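Side-chain contact in beta-galactosidase BgaB (Bifidobacterium adolescentis, PDB 5VYM), which is the trimerisation-domain part of an enzyme that hydrolyses terminal non-reducing beta-D-galactosides, with high activity towards Gal(beta1-4)Gal-containing oligosaccharides: residues 64-69 with 78-83. Sequence-based numbering, arbitrary orientation.
Sequences VVLPTV and QRLADF
Leu80 points its isobutyl end from helix 74-85 at that of Leu66 on strand 63-66, and the two leucines meet tip to tip. Leu80 CD1 lies 3.7 Å from Leu66 CD2, while Leu80 CD2 comes within 3.8 Å of Leu66 CD1, so both methyls of each residue take part. An extended second torsion (chi2 172°) helps carry the Leu80 methyls to the strand, where CD2 also reaches Val64 CG1 at 3.9 Å, the two side chains crossing at about a right angle. One turn on, Phe83 comes up to CB of the same valine. Its ring stands obliquely to Val64, with CE1 4.1 Å from Val64 CB, and forms an edge-to-face pair with Trp58. The contact, wholly apolar and buried, with Met121 of helix 117-122 also packing on Leu80, exemplifies how a helix packs on a sheet: alternate strand residues, Val64 and Leu66, face helix residues spaced three apart. Strand 64-66 and helix 78-83 run roughly antiparallel, 148° between their directions, as expected where a helix returns the chain to the next parallel strand: this is the first half of the beta-alpha-beta unit 63-66, 74-85, 89-93 in the trimerisation domain of this family 42 glycosidase.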
loop_
_atom_site.group_PDB
_atom_site.type_symbol
_atom_site.label_atom_id
_atom_site.label_comp_id
_atom_site.label_asym_id
_atom_site.label_seq_id
_atom_site.Cartn_x
_atom_site.Cartn_y
_atom_site.Cartn_z
ATOM N N VAL B 64 14.722 -1.351 -8.069
ATOM C CA VAL B 64 14.940 0.067 -7.819
ATOM C C VAL B 64 15.386 0.229 -6.372
ATOM O O VAL B 64 14.785 -0.359 -5.464
ATOM C CB VAL B 64 13.668 0.887 -8.114
ATOM C CG1 VAL B 64 13.517 2.029 -7.143
ATOM C CG2 VAL B 64 13.700 1.403 -9.544
ATOM N N VAL B 65 16.449 1.004 -6.160
ATOM C CA VAL B 65 17.051 1.193 -4.843
ATOM C C VAL B 65 16.966 2.668 -4.478
ATOM O O VAL B 65 17.312 3.533 -5.290
ATOM C CB VAL B 65 18.512 0.707 -4.812
ATOM C CG1 VAL B 65 19.124 0.938 -3.439
ATOM C CG2 VAL B 65 18.596 -0.764 -5.199
ATOM N N LEU B 66 16.508 2.953 -3.256
ATOM C CA LEU B 66 16.380 4.319 -2.749
ATOM C C LEU B 66 17.234 4.467 -1.497
ATOM O O LEU B 66 16.765 4.202 -0.378
ATOM C CB LEU B 66 14.921 4.668 -2.460
ATOM C CG LEU B 66 13.980 4.752 -3.663
ATOM C CD1 LEU B 66 13.239 3.439 -3.862
ATOM C CD2 LEU B 66 13.007 5.911 -3.509
ATOM N N PRO B 67 18.490 4.892 -1.632
ATOM C CA PRO B 67 19.340 5.076 -0.452
ATOM C C PRO B 67 19.320 6.507 0.064
ATOM O O PRO B 67 19.788 7.424 -0.618
ATOM C CB PRO B 67 20.729 4.685 -0.968
ATOM C CG PRO B 67 20.667 4.914 -2.480
ATOM C CD PRO B 67 19.228 5.172 -2.875
ATOM N N THR B 68 18.785 6.698 1.270
ATOM C CA THR B 68 18.670 8.017 1.893
ATOM C C THR B 68 17.972 9.001 0.954
ATOM O O THR B 68 18.430 10.122 0.718
ATOM C CB THR B 68 20.043 8.538 2.335
ATOM O OG1 THR B 68 20.783 7.470 2.941
ATOM C CG2 THR B 68 19.898 9.668 3.355
ATOM N N VAL B 69 16.851 8.558 0.393
ATOM C CA VAL B 69 15.980 9.446 -0.392
ATOM C C VAL B 69 15.041 10.095 0.618
ATOM O O VAL B 69 13.894 9.689 0.816
ATOM C CB VAL B 69 15.243 8.698 -1.508
ATOM C CG1 VAL B 69 14.363 9.652 -2.304
ATOM C CG2 VAL B 69 16.243 8.013 -2.425
ATOM N N GLN B 78 3.666 6.815 -4.747
ATOM C CA GLN B 78 2.698 6.081 -5.555
ATOM C C GLN B 78 3.368 5.420 -6.754
ATOM O O GLN B 78 2.986 4.312 -7.151
ATOM C CB GLN B 78 1.581 7.021 -6.011
ATOM C CG GLN B 78 0.483 6.345 -6.819
ATOM C CD GLN B 78 -0.270 5.304 -6.019
ATOM O OE1 GLN B 78 -0.682 5.552 -4.886
ATOM N NE2 GLN B 78 -0.448 4.124 -6.603
ATOM N N ARG B 79 4.368 6.082 -7.345
ATOM C CA ARG B 79 5.084 5.480 -8.466
ATOM C C ARG B 79 5.812 4.213 -8.039
ATOM O O ARG B 79 5.861 3.232 -8.790
ATOM C CB ARG B 79 6.068 6.484 -9.068
ATOM C CG ARG B 79 5.419 7.652 -9.795
ATOM C CD ARG B 79 6.468 8.663 -10.232
ATOM N NE ARG B 79 7.404 8.096 -11.198
ATOM C CZ ARG B 79 8.640 8.545 -11.390
ATOM N NH1 ARG B 79 9.098 9.561 -10.670
ATOM N NH2 ARG B 79 9.424 7.970 -12.291
ATOM N N LEU B 80 6.386 4.215 -6.833
ATOM C CA LEU B 80 7.027 3.010 -6.318
ATOM C C LEU B 80 6.008 1.905 -6.072
ATOM O O LEU B 80 6.265 0.736 -6.384
ATOM C CB LEU B 80 7.788 3.326 -5.030
ATOM C CG LEU B 80 9.012 4.235 -5.144
ATOM C CD1 LEU B 80 9.520 4.597 -3.761
ATOM C CD2 LEU B 80 10.103 3.560 -5.956
ATOM N N ALA B 81 4.845 2.255 -5.517
ATOM C CA ALA B 81 3.820 1.251 -5.254
ATOM C C ALA B 81 3.303 0.641 -6.551
ATOM O O ALA B 81 3.127 -0.579 -6.642
ATOM C CB ALA B 81 2.674 1.864 -4.452
ATOM N N ASP B 82 3.053 1.474 -7.564
ATOM C CA ASP B 82 2.655 0.952 -8.868
ATOM C C ASP B 82 3.756 0.086 -9.468
ATOM O O ASP B 82 3.482 -0.981 -10.031
ATOM C CB ASP B 82 2.307 2.101 -9.816
ATOM C CG ASP B 82 0.999 2.781 -9.455
ATOM O OD1 ASP B 82 0.024 2.069 -9.135
ATOM O OD2 ASP B 82 0.948 4.029 -9.490
ATOM N N PHE B 83 5.007 0.533 -9.354
ATOM C CA PHE B 83 6.128 -0.232 -9.889
ATOM C C PHE B 83 6.246 -1.586 -9.201
ATOM O O PHE B 83 6.446 -2.615 -9.858
ATOM C CB PHE B 83 7.418 0.578 -9.737
ATOM C CG PHE B 83 8.663 -0.178 -10.098
ATOM C CD1 PHE B 83 9.436 -0.775 -9.116
ATOM C CD2 PHE B 83 9.067 -0.282 -11.418
ATOM C CE1 PHE B 83 10.587 -1.468 -9.444
ATOM C CE2 PHE B 83 10.215 -0.973 -11.753
ATOM C CZ PHE B 83 10.977 -1.567 -10.764
#